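Alpha-1,3-glucanase (Paenibacillus glycanilyticus, PDB 6K0P) probably hydrolyses the alpha-1,3-glucosidic bonds of alpha-1,3-glucan as a family 87 glycoside hydrolase, the catalytic domain here holding the disaccharide nigerose. Local coordinates at residues A[72-77]-A[173-178]; A[195-200]-A[223-228]; A[385-390]-A[408-413]. The protein carries 1 engineered substitution. One frame throughout, in Å; residues are numbered along the deposited sequence.

How the contacts relate
The three contacts follow one another along the chain. Contact 1 lies in the N-terminal sheet region, where its Ala74 side chain is about 9 Å from a bound glucose unit. Contacts 2 and 3 belong to the parallel beta-helix: contact 2 at its N-terminal end, contact 3 between successive coils further along, where the Tyr410 side chain is about 5 Å from another bound glucose. None touches another. The centres of contacts 1 and 2 are about 29 Å apart, those of contacts 1 and 3 about 30 Å, and those of contacts 2 and 3 about 35 Å. Contacts 1 and 3 each bond to the other family region, through Glu173 with Arg324 and through Arg385 with Gly118 and Leu120.

Contact 1: residues A[72-77]-A[173-178]; sequences ANAFVL and ENVAPP
Asn73 holds CG between its own backbone N and carbonyl carbon (chi1 55°), and this turns the amide onto the peptide groups flanking Val175. Val175 N donates to Asn73 OD1 at 2.8 Å along a nearly straight line (175°), although it meets the oxygen tilted from the carbonyl plane. In return Asn73 ND2 donates to Val175 O at 3.0 Å, here in the carbonyl plane and on a lone pair. One flat amide thus pairs with both polar atoms of a single residue.

The backbone geometry beside it fits a classic beta bulge. Asn73 N at 2.9 Å and Ala74 N at 3.0 Å both donate to Glu173 O, while Glu173 N returns a bond to Ala74 O, making Ala74 and Glu173 an antiparallel hydrogen-bonded pair. Ala74 CB packs on Val175 CG2 at 3.6 Å, and Trp240 touches both side chains. The extended Glu173 side chain runs to a salt bridge with Arg324 and a bond from Trp240 NE1, tying the N-terminal sheet to the beta-helix region.

Chemically, the Asn73 amide takes over where backbone pairing stops: it continues the pairing from Glu173 to Val175 and probably helps hold the chain as it leaves strand 165-173.

Contact 2: residues A[195-200]-A[223-228]; sequences SIDQAL and SKIFLY
Ile225 meets the first turn of helix 196-204 with two different branches, and apolar packing is the first kind of interaction here. Its CD1 lies 3.7 Å from Ile196 CG2; with chi1 of Ile196 at -63°, CG2 is anti to the backbone N, and it is this branch that touches Ile225. Ile225 CG2 presses on Leu200 CD1 at 3.4 Å, tighter than usual van der Waals contact. Both helix side chains cross Ile225 at about a right angle, one turn apart on the same helix face. Leu200 CD1 also reaches Leu227 CD2 at 3.7 Å, and this methyl thereby touches both strand side chains. Ile212 of strand 211-214 backs both Ile196 and Leu200.

Water-mediated bonds form the second group, centred on the Asp197 carboxylate. Water W1 donates to Asp197 OD1 at 3.0 Å and accepts from Phe226 N at 2.9 Å. Water W2 donates to Lys224 O and is also bonded to Ser223 OG; its approach to Asp197 OD2 is doubtfully short. No direct hydrogen bond crosses the two segments, which fits a water-bridged outer side, where Asp197 is exposed, beside a buried apolar centre.

Capping is the third kind, within the helix segment. Gln198 N donates to Ser195 OG at 3.0 Å, while Ser195 N donates to Gln198 OE1 at 2.9 Å, in the carbonyl plane on a lone pair; together they make a capping box at the helix start.

The short axes of helix 196-200 and strand 224-227 run nearly parallel, 10° apart, with a closest approach of 9.4 Å. A helix packed on the first coil, with strand 224-227 pairing in parallel with 256-259 of the next coil, is consistent with the N-terminal cap of a right-handed parallel beta-helix, as in pectate lyase-like proteins.

Contact 3: residues A[385-390]-A[408-413]; sequences RAAAFA and LTYPGI. With ACY (acetic acid), chain K.
Successive coils of the parallel beta-helix stack here, Phe389 pairing with Ile413 in a parallel bridge with CA atoms 4.8 Å apart; the end-to-end directions of the touching parts differ by 5°. Phe389 N donates to Gly412 O at 3.0 Å, whereas the bond from Ala388 N to Pro411 O is weak. Nearer the start of the segments, water W4 donates to Ala386 O and accepts from Thr409 N, and Tyr410 CB packs 3.3 Å from Ala386 O.

Arg385 has CG anti to the backbone N (chi1 173°) and a chain extended from CG to NE, carrying its guanidinium to acetic acid, probably bound as acetate from the crystallisation liquor. NE donates to its OXT at 2.8 Å (170°) and NH2 to its O at 3.0 Å, the carboxylate lying at the guanidinium edge. The ligand methyl rests over one face of the Tyr410 ring, 3.9 Å from CZ. Arg385 NH1 turns to Gly118 O and Leu120 O. Replacing Arg385 with an alanine would probably leave the carboxylate without its paired donors and those two carbonyls without this link.

The bidentate, roughly in-plane hydrogen bonds and the aromatic face together can hold a small carboxylate, as here.

Contact 1: residues A[72-77]-A[173-178]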
loop_
_atom_site.group_PDB
_atom_site.type_symbol
_atom_site.label_atom_id
_atom_site.label_comp_id
_atom_site.label_asym_id
_atom_site.label_seq_id
_atom_site.Cartn_x
_atom_site.Cartn_y
_atom_site.Cartn_z
ATOM N N ALA A 72 5.925 -7.185 -23.387
ATOM C CA ALA A 72 5.410 -5.922 -22.863
ATOM C C ALA A 72 5.232 -4.890 -23.965
ATOM O O ALA A 72 6.089 -4.747 -24.837
ATOM C CB ALA A 72 6.351 -5.347 -21.792
ATOM N N ASN A 73 4.117 -4.151 -23.894
ATOM C CA ASN A 73 3.919 -2.930 -24.669
ATOM C C ASN A 73 3.736 -1.701 -23.788
ATOM O O ASN A 73 3.529 -0.601 -24.318
ATOM C CB ASN A 73 2.716 -3.045 -25.629
ATOM C CG ASN A 73 1.413 -3.425 -24.920
ATOM O OD1 ASN A 73 1.334 -3.429 -23.708
ATOM N ND2 ASN A 73 0.382 -3.758 -25.698
ATOM N N ALA A 74 3.788 -1.849 -22.465
ATOM C CA ALA A 74 3.482 -0.743 -21.570
ATOM C C ALA A 74 4.391 -0.809 -20.358
ATOM O O ALA A 74 4.824 -1.891 -19.946
ATOM C CB ALA A 74 2.018 -0.789 -21.128
ATOM N N PHE A 75 4.661 0.362 -19.782
ATOM C CA PHE A 75 5.735 0.502 -18.805
ATOM C C PHE A 75 5.366 1.539 -17.762
ATOM O O PHE A 75 4.765 2.571 -18.087
ATOM C CB PHE A 75 7.041 0.921 -19.498
ATOM C CG PHE A 75 7.475 -0.043 -20.561
ATOM C CD1 PHE A 75 8.226 -1.159 -20.228
ATOM C CD2 PHE A 75 7.066 0.123 -21.874
ATOM C CE1 PHE A 75 8.590 -2.074 -21.192
ATOM C CE2 PHE A 75 7.417 -0.802 -22.838
ATOM C CZ PHE A 75 8.190 -1.893 -22.499
ATOM N N VAL A 76 5.765 1.286 -16.518
ATOM C CA VAL A 76 5.692 2.290 -15.459
ATOM C C VAL A 76 7.080 2.432 -14.848
ATOM O O VAL A 76 7.665 1.444 -14.381
ATOM C CB VAL A 76 4.637 1.961 -14.390
ATOM C CG1 VAL A 76 4.614 3.068 -13.329
ATOM C CG2 VAL A 76 3.247 1.809 -15.030
ATOM N N LEU A 77 7.612 3.651 -14.864
ATOM C CA LEU A 77 8.931 3.943 -14.317
ATOM C C LEU A 77 8.768 4.670 -12.985
ATOM O O LEU A 77 8.311 5.817 -12.952
ATOM C CB LEU A 77 9.711 4.822 -15.296
ATOM C CG LEU A 77 11.179 5.025 -14.943
ATOM C CD1 LEU A 77 11.975 3.757 -15.282
ATOM C CD2 LEU A 77 11.702 6.234 -15.703
ATOM N N GLU A 173 4.252 -4.565 -18.805
ATOM C CA GLU A 173 2.944 -5.187 -18.959
ATOM C C GLU A 173 2.629 -5.331 -20.440
ATOM O O GLU A 173 2.960 -4.455 -21.246
ATOM C CB GLU A 173 1.860 -4.343 -18.263
ATOM C CG GLU A 173 0.515 -5.044 -18.130
ATOM C CD GLU A 173 -0.493 -4.255 -17.309
ATOM O OE1 GLU A 173 -0.089 -3.301 -16.606
ATOM O OE2 GLU A 173 -1.691 -4.592 -17.377
ATOM N N ASN A 174 1.982 -6.444 -20.792
ATOM C CA ASN A 174 1.429 -6.641 -22.129
ATOM C C ASN A 174 -0.068 -6.352 -22.041
ATOM O O ASN A 174 -0.856 -7.201 -21.612
ATOM C CB ASN A 174 1.701 -8.059 -22.616
ATOM C CG ASN A 174 1.248 -8.271 -24.039
ATOM O OD1 ASN A 174 0.879 -7.320 -24.727
ATOM N ND2 ASN A 174 1.287 -9.522 -24.499
ATOM N N VAL A 175 -0.453 -5.151 -22.436
ATOM C CA VAL A 175 -1.827 -4.684 -22.296
ATOM C C VAL A 175 -2.613 -5.068 -23.543
ATOM O O VAL A 175 -2.206 -4.761 -24.673
ATOM C CB VAL A 175 -1.850 -3.165 -22.079
ATOM C CG1 VAL A 175 -3.272 -2.686 -21.811
ATOM C CG2 VAL A 175 -0.943 -2.804 -20.899
ATOM N N ALA A 176 -3.749 -5.746 -23.335
ATOM C CA ALA A 176 -4.630 -6.102 -24.433
ATOM C C ALA A 176 -5.210 -4.839 -25.068
ATOM O O ALA A 176 -5.225 -3.769 -24.451
ATOM C CB ALA A 176 -5.777 -6.951 -23.891
ATOM N N PRO A 177 -5.697 -4.935 -26.301
ATOM C CA PRO A 177 -6.416 -3.805 -26.915
ATOM C C PRO A 177 -7.618 -3.411 -26.075
ATOM O O PRO A 177 -8.122 -4.226 -25.281
ATOM C CB PRO A 177 -6.859 -4.368 -28.279
ATOM C CG PRO A 177 -5.925 -5.496 -28.550
ATOM C CD PRO A 177 -5.555 -6.082 -27.216
ATOM N N PRO A 178 -8.106 -2.175 -26.216
ATOM C CA PRO A 178 -9.228 -1.723 -25.382
ATOM C C PRO A 178 -10.496 -2.525 -25.627
ATOM O O PRO A 178 -10.805 -2.915 -26.757
ATOM C CB PRO A 178 -9.413 -0.258 -25.790
ATOM C CG PRO A 178 -8.818 -0.168 -27.165
ATOM C CD PRO A 178 -7.653 -1.129 -27.148
#

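Contact 2: residues A[195-200]-A[223-228]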
loop_
_atom_site.group_PDB
_atom_site.type_symbol
_atom_site.label_atom_id
_atom_site.label_comp_id
_atom_site.label_asym_id
_atom_site.label_seq_id
_atom_site.Cartn_x
_atom_site.Cartn_y
_atom_site.Cartn_z
ATOM N N SER A 195 -21.633 13.576 -20.809
ATOM C CA SER A 195 -20.806 13.402 -19.631
ATOM C C SER A 195 -21.198 12.135 -18.871
ATOM O O SER A 195 -22.231 11.506 -19.128
ATOM C CB SER A 195 -20.969 14.598 -18.702
ATOM O OG SER A 195 -22.266 14.578 -18.141
ATOM N N ILE A 196 -20.341 11.763 -17.913
ATOM C CA ILE A 196 -20.652 10.653 -17.011
ATOM C C ILE A 196 -21.997 10.875 -16.318
ATOM O O ILE A 196 -22.850 9.980 -16.278
ATOM C CB ILE A 196 -19.507 10.453 -16.001
ATOM C CG1 ILE A 196 -18.215 10.059 -16.724
ATOM C CG2 ILE A 196 -19.887 9.410 -14.956
ATOM C CD1 ILE A 196 -16.961 10.132 -15.853
ATOM N N ASP A 197 -22.209 12.077 -15.767
ATOM C CA ASP A 197 -23.483 12.364 -15.108
ATOM C C ASP A 197 -24.661 12.249 -16.073
ATOM O O ASP A 197 -25.729 11.754 -15.697
ATOM C CB ASP A 197 -23.465 13.758 -14.478
ATOM C CG ASP A 197 -23.078 13.741 -13.000
ATOM O OD1 ASP A 197 -23.345 12.736 -12.291
ATOM O OD2 ASP A 197 -22.544 14.767 -12.536
ATOM N N GLN A 198 -24.496 12.721 -17.314
ATOM C CA GLN A 198 -25.587 12.638 -18.286
ATOM C C GLN A 198 -25.877 11.194 -18.679
ATOM O O GLN A 198 -27.045 10.806 -18.830
ATOM C CB GLN A 198 -25.271 13.497 -19.511
ATOM C CG GLN A 198 -25.279 14.991 -19.216
ATOM C CD GLN A 198 -24.818 15.824 -20.393
ATOM O OE1 GLN A 198 -23.881 15.457 -21.107
ATOM N NE2 GLN A 198 -25.474 16.961 -20.600
ATOM N N ALA A 199 -24.830 10.384 -18.849
ATOM C CA ALA A 199 -25.031 8.968 -19.144
ATOM C C ALA A 199 -25.752 8.268 -17.999
ATOM O O ALA A 199 -26.638 7.436 -18.233
ATOM C CB ALA A 199 -23.688 8.296 -19.433
ATOM N N LEU A 200 -25.402 8.611 -16.754
ATOM C CA LEU A 200 -26.055 7.995 -15.601
ATOM C C LEU A 200 -27.519 8.404 -15.495
ATOM O O LEU A 200 -28.362 7.588 -15.116
ATOM C CB LEU A 200 -25.301 8.339 -14.314
ATOM C CG LEU A 200 -24.013 7.538 -14.119
ATOM C CD1 LEU A 200 -23.186 8.171 -13.019
ATOM C CD2 LEU A 200 -24.301 6.085 -13.781
ATOM N N SER A 223 -16.365 16.363 -9.869
ATOM C CA SER A 223 -17.374 16.324 -8.828
ATOM C C SER A 223 -17.413 14.922 -8.258
ATOM O O SER A 223 -16.803 13.992 -8.796
ATOM C CB SER A 223 -18.741 16.665 -9.404
ATOM O OG SER A 223 -19.138 15.647 -10.315
ATOM N N LYS A 224 -18.147 14.778 -7.163
ATOM C CA LYS A 224 -18.557 13.465 -6.688
ATOM C C LYS A 224 -19.774 13.022 -7.488
ATOM O O LYS A 224 -20.791 13.725 -7.541
ATOM C CB LYS A 224 -18.857 13.536 -5.194
ATOM C CG LYS A 224 -17.641 13.272 -4.351
ATOM C CD LYS A 224 -17.310 11.779 -4.363
ATOM C CE LYS A 224 -15.861 11.561 -3.991
ATOM N NZ LYS A 224 -15.648 10.128 -3.684
ATOM N N ILE A 225 -19.657 11.873 -8.137
ATOM C CA ILE A 225 -20.696 11.347 -9.011
ATOM C C ILE A 225 -21.522 10.351 -8.209
ATOM O O ILE A 225 -21.009 9.313 -7.766
ATOM C CB ILE A 225 -20.078 10.714 -10.265
ATOM C CG1 ILE A 225 -19.408 11.803 -11.104
ATOM C CG2 ILE A 225 -21.146 10.027 -11.084
ATOM C CD1 ILE A 225 -18.439 11.276 -12.140
ATOM N N PHE A 226 -22.807 10.664 -8.017
ATOM C CA PHE A 226 -23.662 9.874 -7.144
ATOM C C PHE A 226 -24.356 8.758 -7.910
ATOM O O PHE A 226 -24.907 8.978 -9.001
ATOM C CB PHE A 226 -24.674 10.766 -6.418
ATOM C CG PHE A 226 -24.069 11.483 -5.257
ATOM C CD1 PHE A 226 -23.371 12.662 -5.449
ATOM C CD2 PHE A 226 -24.121 10.935 -3.982
ATOM C CE1 PHE A 226 -22.765 13.313 -4.387
ATOM C CE2 PHE A 226 -23.528 11.575 -2.917
ATOM C CZ PHE A 226 -22.834 12.766 -3.116
ATOM N N LEU A 227 -24.311 7.560 -7.338
ATOM C CA LEU A 227 -24.988 6.395 -7.887
ATOM C C LEU A 227 -26.186 6.127 -6.996
ATOM O O LEU A 227 -26.037 5.970 -5.778
ATOM C CB LEU A 227 -24.063 5.175 -7.928
ATOM C CG LEU A 227 -22.735 5.357 -8.671
ATOM C CD1 LEU A 227 -22.054 3.992 -8.880
ATOM C CD2 LEU A 227 -22.953 6.060 -9.992
ATOM N N TYR A 228 -27.367 6.123 -7.596
ATOM C CA TYR A 228 -28.618 5.931 -6.874
ATOM C C TYR A 228 -29.633 5.369 -7.863
ATOM O O TYR A 228 -29.289 5.037 -9.003
ATOM C CB TYR A 228 -29.063 7.226 -6.173
ATOM C CG TYR A 228 -29.295 8.406 -7.099
ATOM C CD1 TYR A 228 -28.229 9.136 -7.609
ATOM C CD2 TYR A 228 -30.582 8.797 -7.451
ATOM C CE1 TYR A 228 -28.437 10.219 -8.459
ATOM C CE2 TYR A 228 -30.803 9.882 -8.288
ATOM C CZ TYR A 228 -29.729 10.588 -8.788
ATOM O OH TYR A 228 -29.931 11.664 -9.618
HETATM O O HOH W 1 -23.797 13.043 -9.316
HETATM O O HOH W 2 -21.788 15.120 -10.129
HETATM O O HOH W 3 -24.887 10.659 -11.290
#

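Contact 3: residues A[385-390]-A[408-413]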
loop_
_atom_site.group_PDB
_atom_site.type_symbol
_atom_site.label_atom_id
_atom_site.label_comp_id
_atom_site.label_asym_id
_atom_site.label_seq_id
_atom_site.Cartn_x
_atom_site.Cartn_y
_atom_site.Cartn_z
ATOM N N ARG A 385 4.006 5.694 4.957
ATOM C CA ARG A 385 3.803 5.929 6.377
ATOM C C ARG A 385 2.893 4.816 6.867
ATOM O O ARG A 385 2.013 4.379 6.123
ATOM C CB ARG A 385 3.135 7.296 6.612
ATOM C CG ARG A 385 2.742 7.545 8.054
ATOM C CD ARG A 385 1.952 8.824 8.176
ATOM N NE ARG A 385 1.444 8.988 9.532
ATOM C CZ ARG A 385 1.104 10.157 10.045
ATOM N NH1 ARG A 385 1.213 11.258 9.306
ATOM N NH2 ARG A 385 0.657 10.223 11.295
ATOM N N ALA A 386 3.120 4.350 8.101
ATOM C CA ALA A 386 2.316 3.293 8.722
ATOM C C ALA A 386 2.567 1.928 8.077
ATOM O O ALA A 386 3.648 1.699 7.520
ATOM C CB ALA A 386 0.834 3.679 8.830
ATOM N N ALA A 387 1.626 0.991 8.186
ATOM C CA ALA A 387 1.942 -0.407 7.914
ATOM C C ALA A 387 1.436 -0.854 6.545
ATOM O O ALA A 387 0.521 -0.264 5.968
ATOM C CB ALA A 387 1.357 -1.317 9.007
ATOM N N ALA A 388 2.040 -1.930 6.029
ATOM C CA ALA A 388 1.502 -2.551 4.821
ATOM C C ALA A 388 0.119 -3.141 5.078
ATOM O O ALA A 388 -0.801 -2.982 4.266
ATOM C CB ALA A 388 2.477 -3.612 4.298
ATOM N N PHE A 389 -0.050 -3.819 6.211
ATOM C CA PHE A 389 -1.307 -4.453 6.583
ATOM C C PHE A 389 -1.557 -4.148 8.051
ATOM O O PHE A 389 -0.638 -4.234 8.864
ATOM C CB PHE A 389 -1.226 -5.979 6.373
ATOM C CG PHE A 389 -0.832 -6.366 4.982
ATOM C CD1 PHE A 389 -1.784 -6.404 3.967
ATOM C CD2 PHE A 389 0.492 -6.661 4.673
ATOM C CE1 PHE A 389 -1.419 -6.728 2.673
ATOM C CE2 PHE A 389 0.861 -6.992 3.379
ATOM C CZ PHE A 389 -0.101 -7.032 2.380
ATOM N N ALA A 390 -2.791 -3.782 8.393
ATOM C CA ALA A 390 -3.086 -3.419 9.773
ATOM C C ALA A 390 -4.460 -3.928 10.163
ATOM O O ALA A 390 -5.442 -3.704 9.446
ATOM C CB ALA A 390 -3.013 -1.902 9.980
ATOM N N LEU A 408 8.344 2.794 5.302
ATOM C CA LEU A 408 9.192 3.892 5.757
ATOM C C LEU A 408 9.232 4.041 7.275
ATOM O O LEU A 408 10.278 4.418 7.813
ATOM C CB LEU A 408 8.782 5.210 5.107
ATOM C CG LEU A 408 9.048 5.289 3.606
ATOM C CD1 LEU A 408 8.846 6.723 3.129
ATOM C CD2 LEU A 408 10.454 4.792 3.243
ATOM N N THR A 409 8.117 3.796 7.989
ATOM C CA THR A 409 8.034 4.176 9.403
ATOM C C THR A 409 7.445 3.136 10.353
ATOM O O THR A 409 7.357 3.427 11.550
ATOM C CB THR A 409 7.204 5.460 9.593
ATOM O OG1 THR A 409 5.839 5.189 9.240
ATOM C CG2 THR A 409 7.735 6.610 8.756
ATOM N N TYR A 410 7.023 1.957 9.882
ATOM C CA TYR A 410 6.157 1.159 10.752
ATOM C C TYR A 410 6.204 -0.312 10.316
ATOM O O TYR A 410 6.920 -0.647 9.360
ATOM C CB TYR A 410 4.755 1.785 10.652
ATOM C CG TYR A 410 3.962 1.919 11.944
ATOM C CD1 TYR A 410 4.548 2.459 13.076
ATOM C CD2 TYR A 410 2.645 1.469 12.037
ATOM C CE1 TYR A 410 3.843 2.599 14.250
ATOM C CE2 TYR A 410 1.928 1.609 13.216
ATOM C CZ TYR A 410 2.530 2.169 14.318
ATOM O OH TYR A 410 1.800 2.291 15.477
ATOM N N PRO A 411 5.490 -1.216 10.996
ATOM C CA PRO A 411 5.595 -2.645 10.676
ATOM C C PRO A 411 5.096 -3.001 9.285
ATOM O O PRO A 411 4.340 -2.263 8.641
ATOM C CB PRO A 411 4.671 -3.297 11.714
ATOM C CG PRO A 411 4.705 -2.374 12.863
ATOM C CD PRO A 411 4.754 -1.008 12.255
ATOM N N GLY A 412 5.514 -4.189 8.842
ATOM C CA GLY A 412 4.810 -4.839 7.752
ATOM C C GLY A 412 3.369 -5.154 8.112
ATOM O O GLY A 412 2.460 -4.938 7.305
ATOM N N ILE A 413 3.143 -5.688 9.319
ATOM C CA ILE A 413 1.809 -6.028 9.813
ATOM C C ILE A 413 1.663 -5.491 11.230
ATOM O O ILE A 413 2.447 -5.855 12.117
ATOM C CB ILE A 413 1.533 -7.543 9.794
ATOM C CG1 ILE A 413 1.802 -8.128 8.402
ATOM C CG2 ILE A 413 0.091 -7.811 10.230
ATOM C CD1 ILE A 413 1.580 -9.628 8.337
HETATM C C ACY K . 0.847 6.709 12.189
HETATM O O ACY K . 0.093 7.651 12.636
HETATM O OXT ACY K . 1.479 6.738 11.143
HETATM C CH3 ACY K . 0.902 5.499 13.112
HETATM O O HOH W 4 5.690 3.131 6.577
#